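PDB 2I2X: methanol--corrinoid protein co-methyltransferase, which catalyses transfer of the methyl group of methanol to the cob(I)amide bound to its partner MtaC, a step of methanogenesis from methanol. Local coordinates for residues 9-15 against 372-376; 185-190 against 438-442; 285-289 against 300-304; 366-370 against 400-404. One frame throughout, in Å; residues are numbered along the deposited sequence.

Interaction 1: residues 9-15 against 372-376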
loop_
_atom_site.group_PDB
_atom_site.type_symbol
_atom_site.label_atom_id
_atom_site.label_comp_id
_atom_site.label_asym_id
_atom_site.label_seq_id
_atom_site.Cartn_x
_atom_site.Cartn_y
_atom_site.Cartn_z
ATOM N N MET A 9 -15.116 35.257 4.753
ATOM C CA MET A 9 -15.083 33.802 4.926
ATOM C C MET A 9 -16.447 33.183 4.584
ATOM O O MET A 9 -17.474 33.662 5.037
ATOM C CB MET A 9 -14.785 33.449 6.396
ATOM C CG MET A 9 -13.566 34.079 7.064
ATOM S SD MET A 9 -12.074 33.425 6.376
ATOM C CE MET A 9 -12.085 31.704 6.916
ATOM N N ALA A 10 -16.452 32.104 3.812
ATOM C CA ALA A 10 -17.656 31.325 3.510
ATOM C C ALA A 10 -18.331 30.756 4.743
ATOM O O ALA A 10 -19.546 30.624 4.781
ATOM C CB ALA A 10 -17.310 30.192 2.575
ATOM N N TYR A 11 -17.546 30.408 5.742
ATOM C CA TYR A 11 -18.056 29.827 6.952
ATOM C C TYR A 11 -17.982 30.861 8.069
ATOM O O TYR A 11 -17.005 31.592 8.165
ATOM C CB TYR A 11 -17.180 28.617 7.350
ATOM C CG TYR A 11 -17.329 27.405 6.482
ATOM C CD1 TYR A 11 -18.329 26.452 6.731
ATOM C CD2 TYR A 11 -16.461 27.181 5.424
ATOM C CE1 TYR A 11 -18.464 25.310 5.906
ATOM C CE2 TYR A 11 -16.589 26.049 4.591
ATOM C CZ TYR A 11 -17.577 25.121 4.849
ATOM O OH TYR A 11 -17.682 24.028 4.017
ATOM N N ALA A 12 -18.976 30.879 8.954
ATOM C CA ALA A 12 -19.000 31.851 10.056
ATOM C C ALA A 12 -17.959 31.579 11.126
ATOM O O ALA A 12 -17.516 32.508 11.785
ATOM C CB ALA A 12 -20.392 31.913 10.687
ATOM N N ASN A 13 -17.588 30.306 11.315
ATOM C CA ASN A 13 -16.552 29.898 12.279
ATOM C C ASN A 13 -16.057 28.487 11.926
ATOM O O ASN A 13 -16.712 27.786 11.138
ATOM C CB ASN A 13 -17.106 29.949 13.714
ATOM C CG ASN A 13 -18.307 29.006 13.917
ATOM O OD1 ASN A 13 -18.177 27.787 13.784
ATOM N ND2 ASN A 13 -19.464 29.564 14.253
ATOM N N ALA A 14 -14.945 28.055 12.531
ATOM C CA ALA A 14 -14.306 26.755 12.211
ATOM C C ALA A 14 -15.199 25.553 12.466
ATOM O O ALA A 14 -15.127 24.558 11.757
ATOM C CB ALA A 14 -12.963 26.589 12.963
ATOM N N ASP A 15 -16.052 25.658 13.474
ATOM C CA ASP A 15 -16.884 24.538 13.891
ATOM C C ASP A 15 -17.963 24.156 12.891
ATOM O O ASP A 15 -18.581 23.092 13.034
ATOM C CB ASP A 15 -17.503 24.775 15.272
ATOM C CG ASP A 15 -18.215 23.543 15.790
ATOM O OD1 ASP A 15 -17.527 22.589 16.189
ATOM O OD2 ASP A 15 -19.465 23.512 15.767
ATOM N N TYR A 372 -8.080 22.394 11.713
ATOM C CA TYR A 372 -9.112 23.199 11.075
ATOM C C TYR A 372 -9.418 24.494 11.835
ATOM O O TYR A 372 -9.742 25.499 11.202
ATOM C CB TYR A 372 -10.389 22.379 10.792
ATOM C CG TYR A 372 -11.186 22.066 12.043
ATOM C CD1 TYR A 372 -10.897 20.932 12.809
ATOM C CD2 TYR A 372 -12.208 22.941 12.493
ATOM C CE1 TYR A 372 -11.614 20.663 13.984
ATOM C CE2 TYR A 372 -12.921 22.686 13.670
ATOM C CZ TYR A 372 -12.626 21.546 14.414
ATOM O OH TYR A 372 -13.324 21.286 15.589
ATOM N N ASP A 373 -9.322 24.506 13.159
ATOM C CA ASP A 373 -9.505 25.787 13.866
ATOM C C ASP A 373 -8.403 26.800 13.550
ATOM O O ASP A 373 -8.695 27.987 13.357
ATOM C CB ASP A 373 -9.669 25.632 15.378
ATOM C CG ASP A 373 -8.500 24.946 16.005
ATOM O OD1 ASP A 373 -7.925 24.080 15.303
ATOM O OD2 ASP A 373 -8.140 25.249 17.180
ATOM N N ASN A 374 -7.154 26.343 13.525
ATOM C CA ASN A 374 -6.018 27.179 13.158
ATOM C C ASN A 374 -6.010 27.534 11.665
ATOM O O ASN A 374 -5.679 28.669 11.279
ATOM C CB ASN A 374 -4.706 26.522 13.582
ATOM C CG ASN A 374 -4.584 26.432 15.088
ATOM O OD1 ASN A 374 -4.986 27.366 15.782
ATOM N ND2 ASN A 374 -4.044 25.301 15.616
ATOM N N ALA A 375 -6.363 26.569 10.830
ATOM C CA ALA A 375 -6.472 26.837 9.411
ATOM C C ALA A 375 -7.473 27.994 9.161
ATOM O O ALA A 375 -7.212 28.890 8.338
ATOM C CB ALA A 375 -6.876 25.580 8.669
ATOM N N TYR A 376 -8.590 27.972 9.887
ATOM C CA TYR A 376 -9.643 28.976 9.763
ATOM C C TYR A 376 -9.078 30.349 10.147
ATOM O O TYR A 376 -9.314 31.348 9.467
ATOM C CB TYR A 376 -10.842 28.615 10.661
ATOM C CG TYR A 376 -12.007 29.561 10.531
ATOM C CD1 TYR A 376 -12.120 30.706 11.352
ATOM C CD2 TYR A 376 -12.995 29.332 9.568
ATOM C CE1 TYR A 376 -13.208 31.612 11.193
ATOM C CE2 TYR A 376 -14.082 30.195 9.407
ATOM C CZ TYR A 376 -14.193 31.335 10.200
ATOM O OH TYR A 376 -15.287 32.157 9.987
HETATM O O HOH W 1 -15.151 22.898 16.897
#
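The N-terminal loop encloses the ring of Tyr-376 at the start of helix 372-383, with Met-9 on one face and the backbone of Asn-13 and Ala-14 on the other. The methyl CE of Met-9 lies 3.8 Å from the centroid of the Tyr-376 ring, a CH-pi contact. On the opposite face Ala-14 N stands over the centre, with Asn-13 C nearer the rim. Bends at both chi2 and chi3 (-69° and -68°) turn the methionine back on itself, bringing the methyl closer to the ring than SD, which stays 5.1 Å from the centroid of Tyr-376 on the same side, a more distant Met-aromatic contact.

The far end of the ring is anchored as well. Tyr-376 OH donates to Tyr-11 O over 2.6 Å, approaching from 35° out of the carbonyl plane, and this bond probably helps to set how far the ring reaches into the loop. Nearer the helix, Ala-14 CB settles 3.7 Å from both Asp-373 CA and Tyr-376 CB, and 3.8 Å from Tyr-372 CD2. A water donates to Asp-15 OD1 and, over 2.8 Å, to Tyr-372 OH. That hydroxyl also bonds Asp-354, while Asp-15 forms salt bridges with Lys-350 and Arg-353 of helix 349-361. Met-9 further touches Ala-278 of helix 273-280. The result is an N-terminal loop packed over helix 372-383.

Interaction 2: residues 185-190 against 438-442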
loop_
_atom_site.group_PDB
_atom_site.type_symbol
_atom_site.label_atom_id
_atom_site.label_comp_id
_atom_site.label_asym_id
_atom_site.label_seq_id
_atom_site.Cartn_x
_atom_site.Cartn_y
_atom_site.Cartn_z
ATOM N N LEU A 185 8.205 34.361 0.799
ATOM C CA LEU A 185 7.071 35.294 0.598
ATOM C C LEU A 185 6.928 35.776 -0.844
ATOM O O LEU A 185 5.817 35.843 -1.399
ATOM C CB LEU A 185 7.206 36.506 1.503
ATOM C CG LEU A 185 5.949 37.131 2.144
ATOM C CD1 LEU A 185 6.219 38.516 2.620
ATOM C CD2 LEU A 185 4.727 37.130 1.236
ATOM N N TYR A 186 8.060 36.073 -1.470
ATOM C CA TYR A 186 8.027 36.619 -2.799
ATOM C C TYR A 186 7.700 35.536 -3.817
ATOM O O TYR A 186 6.773 35.704 -4.626
ATOM C CB TYR A 186 9.358 37.327 -3.102
ATOM C CG TYR A 186 9.487 37.923 -4.474
ATOM C CD1 TYR A 186 8.671 38.981 -4.888
ATOM C CD2 TYR A 186 10.487 37.479 -5.356
ATOM C CE1 TYR A 186 8.841 39.583 -6.166
ATOM C CE2 TYR A 186 10.655 38.063 -6.640
ATOM C CZ TYR A 186 9.832 39.106 -7.017
ATOM O OH TYR A 186 9.989 39.646 -8.259
ATOM N N SER A 187 8.460 34.440 -3.788
ATOM C CA SER A 187 8.247 33.318 -4.720
ATOM C C SER A 187 6.854 32.751 -4.683
ATOM O O SER A 187 6.204 32.616 -5.718
ATOM C CB SER A 187 9.257 32.178 -4.497
ATOM O OG SER A 187 9.333 31.833 -3.140
ATOM N N ILE A 188 6.376 32.463 -3.486
ATOM C CA ILE A 188 5.085 31.798 -3.354
ATOM C C ILE A 188 3.944 32.815 -3.380
ATOM O O ILE A 188 3.031 32.751 -4.212
ATOM C CB ILE A 188 5.007 30.940 -2.025
ATOM C CG1 ILE A 188 6.200 29.973 -1.913
ATOM C CG2 ILE A 188 3.679 30.253 -1.917
ATOM C CD1 ILE A 188 6.328 29.314 -0.546
ATOM N N GLY A 189 3.988 33.739 -2.437
ATOM C CA GLY A 189 2.936 34.751 -2.313
ATOM C C GLY A 189 2.820 35.681 -3.515
ATOM O O GLY A 189 1.728 35.926 -3.986
ATOM N N CYS A 190 3.934 36.175 -4.040
ATOM C CA CYS A 190 3.828 37.178 -5.100
ATOM C C CYS A 190 3.906 36.585 -6.499
ATOM O O CYS A 190 2.921 36.617 -7.257
ATOM C CB CYS A 190 4.843 38.301 -4.874
ATOM S SG CYS A 190 4.671 39.011 -3.186
ATOM N N LYS A 438 6.984 48.580 -2.996
ATOM C CA LYS A 438 8.287 48.548 -2.338
ATOM C C LYS A 438 8.898 47.129 -2.319
ATOM O O LYS A 438 10.043 46.915 -2.774
ATOM C CB LYS A 438 8.080 49.008 -0.906
ATOM C CG LYS A 438 9.258 49.510 -0.110
ATOM C CD LYS A 438 10.591 49.532 -0.775
ATOM C CE LYS A 438 11.588 49.991 0.285
ATOM N NZ LYS A 438 12.983 49.540 0.027
ATOM N N PHE A 439 8.147 46.173 -1.764
ATOM C CA PHE A 439 8.597 44.806 -1.628
ATOM C C PHE A 439 8.830 44.206 -3.007
ATOM O O PHE A 439 9.877 43.594 -3.266
ATOM C CB PHE A 439 7.565 43.975 -0.852
ATOM C CG PHE A 439 7.980 42.538 -0.623
ATOM C CD1 PHE A 439 8.885 42.214 0.406
ATOM C CD2 PHE A 439 7.457 41.518 -1.417
ATOM C CE1 PHE A 439 9.264 40.899 0.642
ATOM C CE2 PHE A 439 7.811 40.202 -1.197
ATOM C CZ PHE A 439 8.732 39.877 -0.156
ATOM N N MET A 440 7.869 44.397 -3.899
ATOM C CA MET A 440 8.020 43.872 -5.234
ATOM C C MET A 440 9.319 44.373 -5.830
ATOM O O MET A 440 10.130 43.561 -6.331
ATOM C CB MET A 440 6.808 44.200 -6.114
ATOM C CG MET A 440 5.542 43.477 -5.653
ATOM S SD MET A 440 5.733 41.642 -5.511
ATOM C CE MET A 440 5.492 41.263 -7.251
ATOM N N ASP A 441 9.544 45.687 -5.729
ATOM C CA ASP A 441 10.743 46.299 -6.287
ATOM C C ASP A 441 12.019 45.847 -5.619
ATOM O O ASP A 441 12.964 45.543 -6.325
ATOM C CB ASP A 441 10.690 47.841 -6.326
ATOM C CG ASP A 441 11.906 48.439 -7.079
ATOM O OD1 ASP A 441 12.092 48.086 -8.279
ATOM O OD2 ASP A 441 12.689 49.215 -6.456
ATOM N N ASP A 442 12.054 45.799 -4.286
ATOM C CA ASP A 442 13.222 45.247 -3.567
ATOM C C ASP A 442 13.553 43.839 -4.054
ATOM O O ASP A 442 14.730 43.523 -4.295
ATOM C CB ASP A 442 12.985 45.170 -2.041
ATOM C CG ASP A 442 13.063 46.529 -1.345
ATOM O OD1 ASP A 442 13.433 47.539 -1.992
ATOM O OD2 ASP A 442 12.766 46.587 -0.135
HETATM O O HOH W 2 8.961 41.992 -8.559
#
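Leu-185 begins the contact by setting CD1 4.0 Å from CZ of Phe-439, where helix 181-210 packs against helix 436-450. The first of these lies between strands 160-163 and 213-216 of the TIM barrel in the chain, and the second belongs to the C-terminal helices. The axes of the two short segments pass 11.2 Å apart at a signed crossing angle of -124°.

Next comes Tyr-186, which meets both partners. Its CB lies 3.8 Å from Phe-439 CE2, and its ring presents an edge to Met-440, with SD in the ring plane and 3.8 Å from CE1 of Tyr-186, a Met-aromatic contact. One water links the hydroxyl of Tyr-186 to the backbone carbonyl of Met-440: it lies 2.6 Å from Tyr-186 OH and donates to Met-440 O. Phe-439 in turn stacks on Tyr-390 of helix 389-409, so a third helix shares this interface.

One turn later, within a wider pi-type turn, Cys-190 carries its thiol to the rim of the Phe-439 ring, with SG 3.9 Å from CE2 in a Cys sulfur-aromatic contact at the edge. Met-440, bent at chi2 and chi3, doubles back toward the same cysteine, and its SD comes to 3.5 Å from Cys-190 CB.

Interaction 3: residues 285-289 against 300-304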
loop_
_atom_site.group_PDB
_atom_site.type_symbol
_atom_site.label_atom_id
_atom_site.label_comp_id
_atom_site.label_asym_id
_atom_site.label_seq_id
_atom_site.Cartn_x
_atom_site.Cartn_y
_atom_site.Cartn_z
ATOM N N THR A 285 -9.892 17.911 -2.256
ATOM C CA THR A 285 -9.264 16.637 -2.000
ATOM C C THR A 285 -8.090 16.791 -1.040
ATOM O O THR A 285 -7.383 17.808 -1.068
ATOM C CB THR A 285 -8.787 16.023 -3.296
ATOM O OG1 THR A 285 -9.885 16.013 -4.205
ATOM C CG2 THR A 285 -8.331 14.609 -3.080
ATOM N N MET A 286 -7.875 15.776 -0.201
ATOM C CA MET A 286 -6.697 15.750 0.686
ATOM C C MET A 286 -5.995 14.402 0.565
ATOM O O MET A 286 -6.536 13.470 -0.062
ATOM C CB MET A 286 -7.087 16.036 2.135
ATOM C CG MET A 286 -7.928 17.303 2.333
ATOM S SD MET A 286 -7.065 18.885 2.069
ATOM C CE MET A 286 -5.913 18.985 3.469
ATOM N N GLU A 287 -4.803 14.296 1.160
ATOM C CA GLU A 287 -4.040 13.050 1.202
ATOM C C GLU A 287 -3.236 13.015 2.486
ATOM O O GLU A 287 -2.695 14.042 2.916
ATOM C CB GLU A 287 -3.077 12.953 0.023
ATOM C CG GLU A 287 -1.998 14.030 0.019
ATOM C CD GLU A 287 -1.263 14.103 -1.302
ATOM O OE1 GLU A 287 -1.933 14.026 -2.347
ATOM O OE2 GLU A 287 -0.020 14.201 -1.304
ATOM N N GLY A 288 -3.135 11.837 3.089
ATOM C CA GLY A 288 -2.376 11.692 4.310
ATOM C C GLY A 288 -1.977 10.256 4.545
ATOM O O GLY A 288 -1.251 9.660 3.757
ATOM N N LYS A 289 -2.497 9.683 5.615
ATOM C CA LYS A 289 -2.111 8.335 6.018
ATOM C C LYS A 289 -2.205 7.279 4.903
ATOM O O LYS A 289 -1.461 6.290 4.945
ATOM C CB LYS A 289 -2.918 7.896 7.239
ATOM C CG LYS A 289 -4.331 7.474 6.949
ATOM C CD LYS A 289 -4.867 6.719 8.120
ATOM C CE LYS A 289 -6.380 6.726 8.176
ATOM N NZ LYS A 289 -6.832 6.225 9.530
ATOM N N GLY A 300 -1.100 12.444 9.150
ATOM C CA GLY A 300 -1.777 11.371 8.434
ATOM C C GLY A 300 -3.289 11.398 8.557
ATOM O O GLY A 300 -3.980 11.140 7.568
ATOM N N ASN A 301 -3.790 11.682 9.774
ATOM C CA ASN A 301 -5.219 11.649 10.080
ATOM C C ASN A 301 -5.819 13.042 10.068
ATOM O O ASN A 301 -6.948 13.241 9.639
ATOM C CB ASN A 301 -5.485 11.036 11.454
ATOM C CG ASN A 301 -5.239 9.527 11.521
ATOM O OD1 ASN A 301 -4.496 9.048 12.375
ATOM N ND2 ASN A 301 -5.886 8.778 10.655
ATOM N N LEU A 302 -5.063 14.028 10.535
ATOM C CA LEU A 302 -5.595 15.357 10.657
ATOM C C LEU A 302 -6.173 15.890 9.335
ATOM O O LEU A 302 -7.214 16.557 9.354
ATOM C CB LEU A 302 -4.534 16.291 11.204
ATOM C CG LEU A 302 -4.853 17.789 11.312
ATOM C CD1 LEU A 302 -4.063 18.388 12.420
ATOM C CD2 LEU A 302 -4.603 18.511 9.995
ATOM N N VAL A 303 -5.529 15.601 8.204
ATOM C CA VAL A 303 -5.982 16.137 6.920
ATOM C C VAL A 303 -7.361 15.621 6.455
ATOM O O VAL A 303 -7.908 16.130 5.464
ATOM C CB VAL A 303 -4.953 15.848 5.781
ATOM C CG1 VAL A 303 -3.729 16.764 5.925
ATOM C CG2 VAL A 303 -4.534 14.360 5.777
ATOM N N MET A 304 -7.915 14.618 7.138
ATOM C CA MET A 304 -9.212 14.069 6.744
ATOM C C MET A 304 -10.313 14.949 7.326
ATOM O O MET A 304 -11.477 14.909 6.872
ATOM C CB MET A 304 -9.420 12.618 7.256
ATOM C CG MET A 304 -8.639 11.501 6.538
ATOM S SD MET A 304 -8.946 9.747 7.014
ATOM C CE MET A 304 -8.077 9.797 8.551
#
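Lys-289 N donates to Gly-300 O over 2.9 Å, at an N-H...O angle of 162°, closing the loop that follows strand 285-287 of the TIM barrel. The amide approaches the carbonyl from well to one side, the C=O...N angle being 111°. Close to this bond Gly-288 is tightly fitted: a CB there would run into Gly-300 O and Val-303 CG2.

Lys-289 runs extended beyond CG to the second subunit, where NZ forms a salt bridge with Asp-336 of that chain. On the way its aliphatic part rests on the methyl of Met-304, crossing the methionine at about a right angle with Lys-289 CE 3.5 Å from Met-304 CE. Cutting the lysine back to alanine is likely to leave that aspartate without its positive mate and to open a gap beside the methionine methyl.

Glu-287 points the other way, toward the metal centre: Glu-287 OE2 is hydrogen-bonded to His-295, and the side chain is about 6 Å from the zinc ion at its nearest atom. Val-303 is the apolar partner of the strand. Its CG2 lies 3.4 Å from Glu-287 O, and its CG1 meets Met-286 CE at 4.0 Å. Met-286 also passes CG within 3.3 Å of Val-303 O.

Interaction 4: residues 366-370 against 400-404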
loop_
_atom_site.group_PDB
_atom_site.type_symbol
_atom_site.label_atom_id
_atom_site.label_comp_id
_atom_site.label_asym_id
_atom_site.label_seq_id
_atom_site.Cartn_x
_atom_site.Cartn_y
_atom_site.Cartn_z
ATOM N N GLN A 366 3.920 21.700 11.484
ATOM C CA GLN A 366 3.253 21.597 10.170
ATOM C C GLN A 366 1.818 21.088 10.307
ATOM O O GLN A 366 0.949 21.420 9.502
ATOM C CB GLN A 366 4.031 20.689 9.224
ATOM C CG GLN A 366 5.393 21.241 8.865
ATOM C CD GLN A 366 6.167 20.329 7.934
ATOM O OE1 GLN A 366 5.994 20.380 6.711
ATOM N NE2 GLN A 366 7.057 19.520 8.500
ATOM N N ALA A 367 1.564 20.301 11.347
ATOM C CA ALA A 367 0.253 19.734 11.536
ATOM C C ALA A 367 -0.584 20.696 12.380
ATOM O O ALA A 367 -1.753 21.005 12.032
ATOM C CB ALA A 367 0.371 18.383 12.178
ATOM N N TYR A 368 0.022 21.184 13.466
ATOM C CA TYR A 368 -0.624 22.140 14.345
ATOM C C TYR A 368 -1.363 23.272 13.609
ATOM O O TYR A 368 -2.527 23.559 13.907
ATOM C CB TYR A 368 0.401 22.740 15.326
ATOM C CG TYR A 368 -0.266 23.491 16.451
ATOM C CD1 TYR A 368 -0.661 22.819 17.615
ATOM C CD2 TYR A 368 -0.540 24.858 16.343
ATOM C CE1 TYR A 368 -1.317 23.467 18.638
ATOM C CE2 TYR A 368 -1.195 25.536 17.397
ATOM C CZ TYR A 368 -1.581 24.822 18.530
ATOM O OH TYR A 368 -2.211 25.445 19.565
ATOM N N MET A 369 -0.681 23.923 12.667
ATOM C CA MET A 369 -1.258 25.025 11.900
ATOM C C MET A 369 -2.395 24.552 11.004
ATOM O O MET A 369 -3.344 25.283 10.750
ATOM C CB MET A 369 -0.171 25.699 11.056
ATOM C CG MET A 369 -0.605 26.994 10.326
ATOM S SD MET A 369 -1.332 26.719 8.673
ATOM C CE MET A 369 0.139 26.596 7.682
ATOM N N LEU A 370 -2.311 23.325 10.525
ATOM C CA LEU A 370 -3.268 22.856 9.545
ATOM C C LEU A 370 -4.549 22.358 10.194
ATOM O O LEU A 370 -5.536 22.104 9.499
ATOM C CB LEU A 370 -2.628 21.759 8.699
ATOM C CG LEU A 370 -2.271 22.063 7.238
ATOM C CD1 LEU A 370 -2.254 23.502 6.938
ATOM C CD2 LEU A 370 -1.010 21.404 6.846
ATOM N N CYS A 400 0.632 32.612 11.116
ATOM C CA CYS A 400 1.157 31.277 11.305
ATOM C C CYS A 400 2.143 31.261 12.478
ATOM O O CYS A 400 2.029 30.413 13.380
ATOM C CB CYS A 400 1.810 30.764 10.002
ATOM S SG CYS A 400 2.734 29.191 10.169
ATOM N N CYS A 401 3.109 32.175 12.444
ATOM C CA CYS A 401 4.085 32.351 13.542
ATOM C C CYS A 401 3.404 32.529 14.892
ATOM O O CYS A 401 3.810 31.878 15.888
ATOM C CB CYS A 401 5.040 33.525 13.285
ATOM S SG CYS A 401 6.151 33.297 11.863
ATOM N N ASN A 402 2.370 33.378 14.929
ATOM C CA ASN A 402 1.578 33.567 16.150
ATOM C C ASN A 402 0.959 32.271 16.631
ATOM O O ASN A 402 1.033 31.939 17.822
ATOM C CB ASN A 402 0.488 34.618 15.951
ATOM C CG ASN A 402 1.062 36.020 15.724
ATOM O OD1 ASN A 402 2.194 36.333 16.149
ATOM N ND2 ASN A 402 0.281 36.867 15.053
ATOM N N ILE A 403 0.372 31.536 15.688
ATOM C CA ILE A 403 -0.286 30.289 15.986
ATOM C C ILE A 403 0.667 29.263 16.576
ATOM O O ILE A 403 0.369 28.712 17.636
ATOM C CB ILE A 403 -1.053 29.730 14.770
ATOM C CG1 ILE A 403 -2.291 30.602 14.539
ATOM C CG2 ILE A 403 -1.440 28.247 15.026
ATOM C CD1 ILE A 403 -2.867 30.501 13.183
ATOM N N ILE A 404 1.814 29.044 15.923
ATOM C CA ILE A 404 2.816 28.077 16.419
ATOM C C ILE A 404 3.329 28.507 17.803
ATOM O O ILE A 404 3.518 27.678 18.685
ATOM C CB ILE A 404 4.021 27.893 15.436
ATOM C CG1 ILE A 404 3.584 27.456 14.034
ATOM C CG2 ILE A 404 5.095 26.951 16.025
ATOM C CD1 ILE A 404 2.633 26.248 14.003
#
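With chi1 near 180° in both residues (-167° and -173°), Tyr-368 and Met-369 hold CG opposite the backbone N and reach from segment 366-370 toward Ile-403, Ile-404 and Cys-400 of helix 389-409. Tyr-368 meets Ile-403, Met-369 meets Cys-400, and Ile-404 is shared by both.

Tyr-368 takes the later turn. The CD2-CE2 edge of its ring meets the Ile-403 methyl CG2, which lies in the ring plane 3.6 Å from CE2 of Tyr-368. That same CE2 comes to 3.5 Å from Ile-403 O. Arg-361 makes a cation-pi contact with this tyrosine. A leucine in its place would probably deprive Arg-361 of its aromatic partner and leave a gap beside the Ile-403 methyl.

Ile-404 starts away from the contact, but its chi2 of -50° swings CD1 back to lie 4.1 Å from Met-369 CB and 4.2 Å from Tyr-368 CD2. One methyl thus fills the notch between the two consecutive residues. One turn earlier, Cys-400 SG meets Met-369 CG at 4.0 Å. Met-369 also touches Val-244 of helix 240-259, and Cys-400 rests on Ala-248 of that helix. On its other flanks the long helix has further neighbours, with Ile-403 against Val-378 of helix 372-383 and Ile-404 against Leu-422 of helix 416-430.

Apolar side chains packed between a short helical segment and a long helix, with further helices close by, are consistent with the helix bundle that accompanies the TIM barrel in MtaB.

In the fold
Interactions 1, 3 and 4 form a connected group. Helices 365-368, 372-383 and 389-409 follow one another in the chain. Interactions 1 and 4 touch directly: Asn-374 ND2 lies 2.9 Å from Tyr-368 O, a probable hydrogen bond, and Asn-374 also packs on Ile-403. Interaction 3 touches interaction 4 through Leu-302, whose CD1 is 3.5 Å from Ala-367 O, whereas the nearest atoms of interactions 1 and 3 are about 5 Å apart. Interaction 3 is also the contact beside the metal centre, with the Glu-287 side chain about 4 Å from that of the zinc ligand Cys-269. Interaction 2 stands apart, its centre about 31 Å from that of interaction 3 and on the other side of the chain's centre.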